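Local coordinates for putative hemin ABC transport system, membrane protein (Burkholderia cenocepacia J2315, PDB 5B57), which probably forms the membrane-spanning subunit of an ABC transporter that imports heme across the cell membrane, at residues A111-A124 and V330-L343; A145-P157 and L217-L229. All blocks are in the same frame, centred on the assembly; numbering follows the deposited sequence.

Contact 1. Residues A111-A124 and V330-L343; sequences ALLVGGGFGATGAA and VLPGAALLGALLTL
G115 and G116 lie directly against A339 and A335, with 3.7 Å from G115 CA to A339 CA. The helices run roughly antiparallel, at 139°, and their axes come within 6.4 Å. Two CA-H...O contacts accompany this approach: G115 CA to G338 O at 3.3 Å and G116 CA to A335 O at 3.2 Å. G115 and G119 form a GxxxG pair. G115 faces G338 and G119 faces A334, so small residues line both sides.

T342 stands over G115. Its CG2 is anti to the backbone N and reaches A111 O and V114 CG1. Its OG1, beside G115 CA, donates to G338 O of its own helix at 2.8 Å, from above the carbonyl plane. That oxygen also accepts from T342 N.

Apolar groups pack at both ends. The CD2 branch of L112 meets A339 CB at 3.7 Å and also L343 CD2. At the far end A123 CB touches V330 CG1 at 3.7 Å, and A120 CB packs on L331 CG and A335 CB.

The pair is buried among other helices of the chain. L112 and L343 pack on helix 54-72, V114 on 283-305, L331 on 242-260, and A123 and A334 on P316 of 311-323.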
loop_
_atom_site.group_PDB
_atom_site.type_symbol
_atom_site.label_atom_id
_atom_site.label_comp_id
_atom_site.label_asym_id
_atom_site.label_seq_id
_atom_site.Cartn_x
_atom_site.Cartn_y
_atom_site.Cartn_z
ATOM N N ALA A 111 -8.921 20.634 -26.128
ATOM C CA ALA A 111 -9.597 20.136 -24.933
ATOM C C ALA A 111 -10.098 18.696 -25.111
ATOM O O ALA A 111 -10.024 17.909 -24.173
ATOM C CB ALA A 111 -10.745 21.054 -24.535
ATOM N N LEU A 112 -10.590 18.323 -26.299
ATOM C CA LEU A 112 -10.985 16.930 -26.518
ATOM C C LEU A 112 -9.782 15.991 -26.507
ATOM O O LEU A 112 -9.852 14.908 -25.920
ATOM C CB LEU A 112 -11.743 16.771 -27.837
ATOM C CG LEU A 112 -13.091 17.463 -27.900
ATOM C CD1 LEU A 112 -13.665 17.306 -29.271
ATOM C CD2 LEU A 112 -14.014 16.893 -26.849
ATOM N N LEU A 113 -8.676 16.375 -27.162
ATOM C CA LEU A 113 -7.462 15.554 -27.146
ATOM C C LEU A 113 -6.887 15.392 -25.744
ATOM O O LEU A 113 -6.402 14.305 -25.404
ATOM C CB LEU A 113 -6.399 16.158 -28.056
ATOM C CG LEU A 113 -6.548 16.025 -29.562
ATOM C CD1 LEU A 113 -5.257 16.533 -30.187
ATOM C CD2 LEU A 113 -6.835 14.577 -29.939
ATOM N N VAL A 114 -6.929 16.449 -24.925
ATOM C CA VAL A 114 -6.401 16.365 -23.567
ATOM C C VAL A 114 -7.284 15.466 -22.703
ATOM O O VAL A 114 -6.814 14.511 -22.076
ATOM C CB VAL A 114 -6.253 17.775 -22.958
ATOM C CG1 VAL A 114 -6.251 17.716 -21.482
ATOM C CG2 VAL A 114 -4.959 18.402 -23.399
ATOM N N GLY A 115 -8.579 15.758 -22.656
ATOM C CA GLY A 115 -9.483 14.924 -21.881
ATOM C C GLY A 115 -9.481 13.471 -22.302
ATOM O O GLY A 115 -9.234 12.586 -21.489
ATOM N N GLY A 116 -9.778 13.204 -23.569
ATOM C CA GLY A 116 -9.706 11.837 -24.051
ATOM C C GLY A 116 -8.355 11.199 -23.796
ATOM O O GLY A 116 -8.271 10.019 -23.453
ATOM N N GLY A 117 -7.279 11.971 -23.943
ATOM C CA GLY A 117 -5.955 11.409 -23.716
ATOM C C GLY A 117 -5.746 10.977 -22.275
ATOM O O GLY A 117 -5.340 9.841 -21.999
ATOM N N PHE A 118 -6.015 11.878 -21.337
ATOM C CA PHE A 118 -5.776 11.566 -19.943
ATOM C C PHE A 118 -6.729 10.478 -19.443
ATOM O O PHE A 118 -6.304 9.560 -18.722
ATOM C CB PHE A 118 -5.898 12.842 -19.118
ATOM C CG PHE A 118 -4.658 13.657 -19.099
ATOM C CD1 PHE A 118 -3.500 13.147 -18.560
ATOM C CD2 PHE A 118 -4.649 14.941 -19.568
ATOM C CE1 PHE A 118 -2.340 13.900 -18.506
ATOM C CE2 PHE A 118 -3.496 15.700 -19.513
ATOM C CZ PHE A 118 -2.341 15.170 -18.983
ATOM N N GLY A 119 -8.011 10.563 -19.821
ATOM C CA GLY A 119 -8.976 9.526 -19.471
ATOM C C GLY A 119 -8.506 8.129 -19.833
ATOM O O GLY A 119 -8.481 7.225 -18.986
ATOM N N ALA A 120 -8.095 7.940 -21.094
ATOM C CA ALA A 120 -7.693 6.637 -21.597
ATOM C C ALA A 120 -6.374 6.169 -20.983
ATOM O O ALA A 120 -6.248 5.014 -20.583
ATOM C CB ALA A 120 -7.589 6.683 -23.121
ATOM N N THR A 121 -5.365 7.034 -20.921
ATOM C CA THR A 121 -4.100 6.575 -20.347
ATOM C C THR A 121 -4.245 6.276 -18.859
ATOM O O THR A 121 -3.550 5.398 -18.334
ATOM C CB THR A 121 -2.959 7.589 -20.582
ATOM O OG1 THR A 121 -3.386 8.918 -20.245
ATOM C CG2 THR A 121 -2.456 7.536 -22.036
ATOM N N GLY A 122 -5.154 6.970 -18.170
ATOM C CA GLY A 122 -5.367 6.678 -16.758
ATOM C C GLY A 122 -6.015 5.321 -16.550
ATOM O O GLY A 122 -5.581 4.525 -15.700
ATOM N N ALA A 123 -7.075 5.047 -17.325
ATOM C CA ALA A 123 -7.692 3.729 -17.342
ATOM C C ALA A 123 -6.650 2.630 -17.551
ATOM O O ALA A 123 -6.661 1.611 -16.847
ATOM C CB ALA A 123 -8.766 3.684 -18.423
ATOM N N ALA A 124 -5.724 2.835 -18.493
ATOM C CA ALA A 124 -4.698 1.830 -18.730
ATOM C C ALA A 124 -3.784 1.688 -17.524
ATOM O O ALA A 124 -3.565 0.576 -17.025
ATOM C CB ALA A 124 -3.890 2.170 -19.982
ATOM N N VAL A 330 -14.051 0.498 -20.316
ATOM C CA VAL A 330 -13.576 1.624 -19.517
ATOM C C VAL A 330 -12.666 2.530 -20.335
ATOM O O VAL A 330 -12.683 3.752 -20.166
ATOM C CB VAL A 330 -12.871 1.127 -18.249
ATOM C CG1 VAL A 330 -12.055 2.274 -17.608
ATOM C CG2 VAL A 330 -13.873 0.532 -17.293
ATOM N N LEU A 331 -11.851 1.952 -21.237
ATOM C CA LEU A 331 -10.851 2.772 -21.919
ATOM C C LEU A 331 -11.481 3.742 -22.908
ATOM O O LEU A 331 -11.133 4.936 -22.864
ATOM C CB LEU A 331 -9.788 1.884 -22.565
ATOM C CG LEU A 331 -8.624 2.718 -23.113
ATOM C CD1 LEU A 331 -7.307 2.139 -22.664
ATOM C CD2 LEU A 331 -8.653 2.766 -24.625
ATOM N N PRO A 332 -12.401 3.338 -23.794
ATOM C CA PRO A 332 -13.181 4.351 -24.528
ATOM C C PRO A 332 -14.141 5.130 -23.642
ATOM O O PRO A 332 -14.403 6.309 -23.920
ATOM C CB PRO A 332 -13.941 3.521 -25.572
ATOM C CG PRO A 332 -14.070 2.209 -24.960
ATOM C CD PRO A 332 -12.789 1.977 -24.206
ATOM N N GLY A 333 -14.691 4.488 -22.604
ATOM C CA GLY A 333 -15.583 5.184 -21.694
ATOM C C GLY A 333 -14.895 6.327 -20.987
ATOM O O GLY A 333 -15.416 7.443 -20.927
ATOM N N ALA A 334 -13.702 6.070 -20.455
ATOM C CA ALA A 334 -13.014 7.103 -19.703
ATOM C C ALA A 334 -12.560 8.240 -20.615
ATOM O O ALA A 334 -12.621 9.419 -20.235
ATOM C CB ALA A 334 -11.840 6.489 -18.955
ATOM N N ALA A 335 -12.133 7.910 -21.836
ATOM C CA ALA A 335 -11.702 8.949 -22.768
ATOM C C ALA A 335 -12.864 9.876 -23.156
ATOM O O ALA A 335 -12.709 11.105 -23.122
ATOM C CB ALA A 335 -11.029 8.316 -23.988
ATOM N N LEU A 336 -14.044 9.322 -23.478
ATOM C CA LEU A 336 -15.207 10.177 -23.709
ATOM C C LEU A 336 -15.511 11.046 -22.491
ATOM O O LEU A 336 -15.612 12.272 -22.603
ATOM C CB LEU A 336 -16.427 9.350 -24.072
ATOM C CG LEU A 336 -16.482 8.534 -25.357
ATOM C CD1 LEU A 336 -17.837 7.877 -25.415
ATOM C CD2 LEU A 336 -16.275 9.426 -26.545
ATOM N N LEU A 337 -15.660 10.433 -21.314
ATOM C CA LEU A 337 -15.932 11.233 -20.121
ATOM C C LEU A 337 -14.796 12.214 -19.810
ATOM O O LEU A 337 -15.042 13.326 -19.303
ATOM C CB LEU A 337 -16.190 10.340 -18.911
ATOM C CG LEU A 337 -16.509 11.199 -17.681
ATOM C CD1 LEU A 337 -17.824 11.966 -17.906
ATOM C CD2 LEU A 337 -16.509 10.398 -16.376
ATOM N N GLY A 338 -13.547 11.846 -20.099
ATOM C CA GLY A 338 -12.466 12.800 -19.892
ATOM C C GLY A 338 -12.564 13.989 -20.831
ATOM O O GLY A 338 -12.427 15.144 -20.423
ATOM N N ALA A 339 -12.783 13.711 -22.115
ATOM C CA ALA A 339 -13.029 14.790 -23.054
ATOM C C ALA A 339 -14.227 15.618 -22.613
ATOM O O ALA A 339 -14.179 16.853 -22.639
ATOM C CB ALA A 339 -13.230 14.218 -24.454
ATOM N N LEU A 340 -15.287 14.965 -22.142
ATOM C CA LEU A 340 -16.438 15.726 -21.666
ATOM C C LEU A 340 -16.082 16.596 -20.455
ATOM O O LEU A 340 -16.459 17.769 -20.391
ATOM C CB LEU A 340 -17.607 14.791 -21.349
ATOM C CG LEU A 340 -18.847 15.581 -20.940
ATOM C CD1 LEU A 340 -19.278 16.567 -22.040
ATOM C CD2 LEU A 340 -19.966 14.635 -20.614
ATOM N N LEU A 341 -15.333 16.057 -19.500
ATOM C CA LEU A 341 -15.021 16.842 -18.306
ATOM C C LEU A 341 -14.027 17.979 -18.601
ATOM O O LEU A 341 -14.192 19.097 -18.107
ATOM C CB LEU A 341 -14.495 15.915 -17.198
ATOM C CG LEU A 341 -15.514 14.947 -16.580
ATOM C CD1 LEU A 341 -14.794 13.792 -15.921
ATOM C CD2 LEU A 341 -16.415 15.645 -15.572
ATOM N N THR A 342 -12.975 17.713 -19.383
ATOM C CA THR A 342 -11.976 18.744 -19.679
ATOM C C THR A 342 -12.605 19.935 -20.381
ATOM O O THR A 342 -12.341 21.096 -20.045
ATOM C CB THR A 342 -10.886 18.164 -20.569
ATOM O OG1 THR A 342 -10.339 17.007 -19.944
ATOM C CG2 THR A 342 -9.805 19.184 -20.819
ATOM N N LEU A 343 -13.401 19.648 -21.401
ATOM C CA LEU A 343 -14.113 20.682 -22.129
ATOM C C LEU A 343 -15.050 21.469 -21.207
ATOM O O LEU A 343 -15.081 22.703 -21.238
ATOM C CB LEU A 343 -14.858 19.992 -23.261
ATOM C CG LEU A 343 -15.716 20.691 -24.278
ATOM C CD1 LEU A 343 -14.868 21.610 -25.126
ATOM C CD2 LEU A 343 -16.278 19.546 -25.080
#

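Contact 2. Residues A145-P157 and L217-L229; sequences AALGATTLIVLGP and LTFVADDAQLRSL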
loop_
_atom_site.group_PDB
_atom_site.type_symbol
_atom_site.label_atom_id
_atom_site.label_comp_id
_atom_site.label_asym_id
_atom_site.label_seq_id
_atom_site.Cartn_x
_atom_site.Cartn_y
_atom_site.Cartn_z
ATOM N N ALA A 145 8.616 16.743 -19.435
ATOM C CA ALA A 145 8.001 17.858 -20.137
ATOM C C ALA A 145 8.369 19.166 -19.446
ATOM O O ALA A 145 8.946 20.074 -20.068
ATOM C CB ALA A 145 6.487 17.657 -20.211
ATOM N N ALA A 146 8.119 19.235 -18.132
ATOM C CA ALA A 146 8.436 20.421 -17.354
ATOM C C ALA A 146 9.931 20.698 -17.293
ATOM O O ALA A 146 10.334 21.869 -17.229
ATOM C CB ALA A 146 7.864 20.283 -15.956
ATOM N N LEU A 147 10.781 19.668 -17.321
ATOM C CA LEU A 147 12.212 19.959 -17.444
ATOM C C LEU A 147 12.530 20.544 -18.817
ATOM O O LEU A 147 13.168 21.595 -18.919
ATOM C CB LEU A 147 13.071 18.719 -17.187
ATOM C CG LEU A 147 14.594 18.965 -17.214
ATOM C CD1 LEU A 147 15.023 20.068 -16.240
ATOM C CD2 LEU A 147 15.374 17.690 -16.934
ATOM N N GLY A 148 12.076 19.880 -19.885
ATOM C CA GLY A 148 12.393 20.349 -21.225
ATOM C C GLY A 148 11.773 21.697 -21.537
ATOM O O GLY A 148 12.389 22.541 -22.194
ATOM N N ALA A 149 10.544 21.914 -21.068
ATOM C CA ALA A 149 9.904 23.213 -21.232
ATOM C C ALA A 149 10.683 24.322 -20.517
ATOM O O ALA A 149 10.800 25.435 -21.039
ATOM C CB ALA A 149 8.465 23.147 -20.727
ATOM N N THR A 150 11.215 24.046 -19.323
ATOM C CA THR A 150 11.914 25.096 -18.598
ATOM C C THR A 150 13.341 25.267 -19.106
ATOM O O THR A 150 13.847 26.398 -19.181
ATOM C CB THR A 150 11.903 24.792 -17.101
ATOM O OG1 THR A 150 10.553 24.710 -16.667
ATOM C CG2 THR A 150 12.563 25.915 -16.304
ATOM N N THR A 151 14.006 24.159 -19.458
ATOM C CA THR A 151 15.323 24.250 -20.082
ATOM C C THR A 151 15.306 25.210 -21.268
ATOM O O THR A 151 16.231 26.011 -21.445
ATOM C CB THR A 151 15.788 22.870 -20.532
ATOM O OG1 THR A 151 15.901 22.011 -19.391
ATOM C CG2 THR A 151 17.120 22.967 -21.220
ATOM N N LEU A 152 14.237 25.163 -22.070
ATOM C CA LEU A 152 14.149 26.003 -23.257
ATOM C C LEU A 152 13.756 27.435 -22.924
ATOM O O LEU A 152 14.336 28.376 -23.476
ATOM C CB LEU A 152 13.154 25.425 -24.268
ATOM C CG LEU A 152 12.999 26.364 -25.493
ATOM C CD1 LEU A 152 14.253 26.452 -26.307
ATOM C CD2 LEU A 152 11.880 25.981 -26.407
ATOM N N ILE A 153 12.759 27.632 -22.060
ATOM C CA ILE A 153 12.321 28.996 -21.754
ATOM C C ILE A 153 13.464 29.802 -21.136
ATOM O O ILE A 153 13.621 30.994 -21.423
ATOM C CB ILE A 153 11.073 28.972 -20.847
ATOM C CG1 ILE A 153 9.878 28.303 -21.532
ATOM C CG2 ILE A 153 10.720 30.370 -20.331
ATOM C CD1 ILE A 153 8.618 28.356 -20.700
ATOM N N VAL A 154 14.300 29.160 -20.310
ATOM C CA VAL A 154 15.308 29.869 -19.520
ATOM C C VAL A 154 16.660 29.944 -20.223
ATOM O O VAL A 154 17.378 30.942 -20.069
ATOM C CB VAL A 154 15.445 29.226 -18.128
ATOM C CG1 VAL A 154 16.571 29.905 -17.327
ATOM C CG2 VAL A 154 14.108 29.274 -17.382
ATOM N N LEU A 155 17.037 28.915 -20.993
ATOM C CA LEU A 155 18.264 28.988 -21.775
ATOM C C LEU A 155 17.971 29.321 -23.228
ATOM O O LEU A 155 18.278 28.510 -24.112
ATOM C CB LEU A 155 19.045 27.683 -21.641
ATOM C CG LEU A 155 19.315 27.339 -20.168
ATOM C CD1 LEU A 155 19.955 25.986 -19.997
ATOM C CD2 LEU A 155 20.155 28.409 -19.483
ATOM N N GLY A 156 17.388 30.498 -23.506
ATOM C CA GLY A 156 17.008 30.918 -24.841
ATOM C C GLY A 156 18.054 30.657 -25.918
ATOM O O GLY A 156 17.779 29.969 -26.906
ATOM N N PRO A 157 19.254 31.237 -25.767
ATOM C CA PRO A 157 20.437 30.854 -26.563
ATOM C C PRO A 157 20.842 29.386 -26.352
ATOM O O PRO A 157 20.428 28.519 -27.135
ATOM C CB PRO A 157 21.525 31.801 -26.051
ATOM C CG PRO A 157 20.767 33.002 -25.522
ATOM C CD PRO A 157 19.487 32.465 -24.977
ATOM N N LEU A 217 16.860 26.502 -12.504
ATOM C CA LEU A 217 16.626 27.269 -13.725
ATOM C C LEU A 217 15.624 28.388 -13.500
ATOM O O LEU A 217 15.822 29.513 -13.982
ATOM C CB LEU A 217 16.139 26.344 -14.830
ATOM C CG LEU A 217 17.196 25.562 -15.583
ATOM C CD1 LEU A 217 16.489 24.467 -16.325
ATOM C CD2 LEU A 217 17.910 26.488 -16.540
ATOM N N THR A 218 14.555 28.095 -12.761
ATOM C CA THR A 218 13.662 29.140 -12.266
ATOM C C THR A 218 14.424 30.232 -11.523
ATOM O O THR A 218 14.271 31.421 -11.814
ATOM C CB THR A 218 12.637 28.522 -11.339
ATOM O OG1 THR A 218 11.989 27.453 -12.024
ATOM C CG2 THR A 218 11.655 29.537 -10.951
ATOM N N PHE A 219 15.232 29.829 -10.535
ATOM C CA PHE A 219 16.055 30.756 -9.761
ATOM C C PHE A 219 16.783 31.749 -10.651
ATOM O O PHE A 219 16.830 32.950 -10.355
ATOM C CB PHE A 219 17.051 29.947 -8.926
ATOM C CG PHE A 219 18.151 30.758 -8.288
ATOM C CD1 PHE A 219 17.865 31.709 -7.312
ATOM C CD2 PHE A 219 19.475 30.524 -8.628
ATOM C CE1 PHE A 219 18.875 32.435 -6.708
ATOM C CE2 PHE A 219 20.496 31.247 -8.033
ATOM C CZ PHE A 219 20.199 32.207 -7.072
ATOM N N VAL A 220 17.339 31.271 -11.764
ATOM C CA VAL A 220 18.107 32.149 -12.626
ATOM C C VAL A 220 17.248 32.859 -13.673
ATOM O O VAL A 220 17.778 33.689 -14.427
ATOM C CB VAL A 220 19.250 31.343 -13.270
ATOM C CG1 VAL A 220 18.726 30.498 -14.443
ATOM C CG2 VAL A 220 20.390 32.274 -13.672
ATOM N N ALA A 221 15.936 32.595 -13.721
ATOM C CA ALA A 221 15.084 33.126 -14.786
ATOM C C ALA A 221 14.726 34.585 -14.555
ATOM O O ALA A 221 14.468 35.010 -13.426
ATOM C CB ALA A 221 13.796 32.313 -14.912
ATOM N N ASP A 222 14.703 35.356 -15.640
ATOM C CA ASP A 222 14.311 36.758 -15.562
ATOM C C ASP A 222 12.796 36.822 -15.503
ATOM O O ASP A 222 12.123 35.796 -15.396
ATOM C CB ASP A 222 14.896 37.563 -16.724
ATOM C CG ASP A 222 14.387 37.120 -18.102
ATOM O OD1 ASP A 222 13.214 36.718 -18.226
ATOM O OD2 ASP A 222 15.169 37.195 -19.086
ATOM N N ASP A 223 12.232 38.027 -15.620
ATOM C CA ASP A 223 10.797 38.193 -15.386
ATOM C C ASP A 223 9.963 37.547 -16.483
ATOM O O ASP A 223 8.955 36.896 -16.188
ATOM C CB ASP A 223 10.440 39.672 -15.250
ATOM C CG ASP A 223 10.798 40.240 -13.886
ATOM O OD1 ASP A 223 10.284 39.736 -12.857
ATOM O OD2 ASP A 223 11.604 41.194 -13.846
ATOM N N ALA A 224 10.365 37.710 -17.751
ATOM C CA ALA A 224 9.593 37.144 -18.854
ATOM C C ALA A 224 9.611 35.633 -18.815
ATOM O O ALA A 224 8.585 34.981 -19.056
ATOM C CB ALA A 224 10.137 37.610 -20.196
ATOM N N GLN A 225 10.779 35.056 -18.547
ATOM C CA GLN A 225 10.869 33.605 -18.454
ATOM C C GLN A 225 10.021 33.092 -17.295
ATOM O O GLN A 225 9.207 32.173 -17.458
ATOM C CB GLN A 225 12.334 33.201 -18.327
ATOM C CG GLN A 225 13.168 33.829 -19.448
ATOM C CD GLN A 225 14.662 33.810 -19.190
ATOM O OE1 GLN A 225 15.124 34.108 -18.082
ATOM N NE2 GLN A 225 15.431 33.454 -20.219
ATOM N N LEU A 226 10.142 33.725 -16.134
ATOM C CA LEU A 226 9.309 33.305 -15.019
ATOM C C LEU A 226 7.829 33.330 -15.400
ATOM O O LEU A 226 7.080 32.417 -15.033
ATOM C CB LEU A 226 9.593 34.174 -13.796
ATOM C CG LEU A 226 9.050 33.591 -12.505
ATOM C CD1 LEU A 226 9.727 32.275 -12.221
ATOM C CD2 LEU A 226 9.238 34.540 -11.371
ATOM N N ARG A 227 7.401 34.304 -16.212
ATOM C CA ARG A 227 5.972 34.412 -16.508
ATOM C C ARG A 227 5.494 33.279 -17.419
ATOM O O ARG A 227 4.362 32.778 -17.265
ATOM C CB ARG A 227 5.643 35.776 -17.116
ATOM C CG ARG A 227 4.166 35.952 -17.408
ATOM C CD ARG A 227 3.713 37.382 -17.295
ATOM N NE ARG A 227 3.498 37.780 -15.906
ATOM C CZ ARG A 227 2.343 37.638 -15.260
ATOM N NH1 ARG A 227 1.286 37.103 -15.867
ATOM N NH2 ARG A 227 2.245 38.036 -13.999
ATOM N N SER A 228 6.352 32.834 -18.342
ATOM C CA SER A 228 6.060 31.647 -19.145
ATOM C C SER A 228 5.938 30.383 -18.277
ATOM O O SER A 228 4.893 29.722 -18.255
ATOM C CB SER A 228 7.152 31.476 -20.191
ATOM O OG SER A 228 7.071 32.522 -21.133
ATOM N N LEU A 229 7.015 30.031 -17.572
ATOM C CA LEU A 229 7.023 28.922 -16.635
ATOM C C LEU A 229 5.756 28.825 -15.802
ATOM O O LEU A 229 5.090 27.778 -15.786
ATOM C CB LEU A 229 8.221 29.073 -15.708
ATOM C CG LEU A 229 9.520 28.967 -16.463
ATOM C CD1 LEU A 229 10.618 29.047 -15.429
ATOM C CD2 LEU A 229 9.513 27.655 -17.274
#
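T150, which packs against L229, grips A146 O twice within its own helix. T150 OG1 donates to A146 O at 2.9 Å, nearly end-on to the carbonyl, and that oxygen also accepts from T150 N. L229 crosses T150 at about a right angle, with both its methyls against T150 CG2. I153 and L229 run past each other in opposite directions, and I153 CD1 meets L229 CD2 at 3.6 Å. I153 CD1 also packs on S228 CB.

Q225 OE1 accepts from D222 N at 2.8 Å, in the carbonyl plane and nearly straight at 169°. In return Q225 N donates to D222 OD1 at 3.0 Å, also nearly straight. The two residues thus form a capping box at the start of helix 223-229. This holds the Q225 amide by its oxygen, while NE2 points across to the end of helix 145-154. There NE2 makes a weak, bent hydrogen bond to I153 O at 3.3 Å. The CB and CG of Q225 lie against the same residue.

V154 divides its branches. CG1, anti to the backbone N (chi1 176°), reaches V220 CG1 at 3.6 Å and L217 CD2. CG2 faces A221 CB and L229 CD1. L217 fits between T151 and L155: its CD1 lies by T151 CA, and its CD2 meets L155 CG at 4.0 Å.

Beyond the two segments, A146 and A149 rest on W232. R227 NE forms a salt bridge with D223 OD1 of the second subunit, so helix 223-234 also takes part in the dimer interface.

Both threonine hydroxyls of helix 145-154 bond within their own helix, and the Q225 oxygen is held by the cap. The contact therefore rests mainly on apolar packing, with a weak amide bond at its edge.

How the contacts relate
From the N terminus, helix 94-128 supplies the first half of contact 1. Helix 141-154 comes next and carries the first half of contact 2. The chain then passes through helix 168-188 to the end of helix 196-220 and the start of helix 223-234, where contact 2 closes a loop with 59 residues between its segments. Only much later does helix 327-352 return to helix 94-128 and close the wider loop of contact 1, which encloses contact 2 entirely. The centres are about 30 Å apart and the nearest atoms about 9 Å. Contact 1 ties early and late helices together near the middle of the chain. Contact 2 joins helix ends farther out, beside the second subunit.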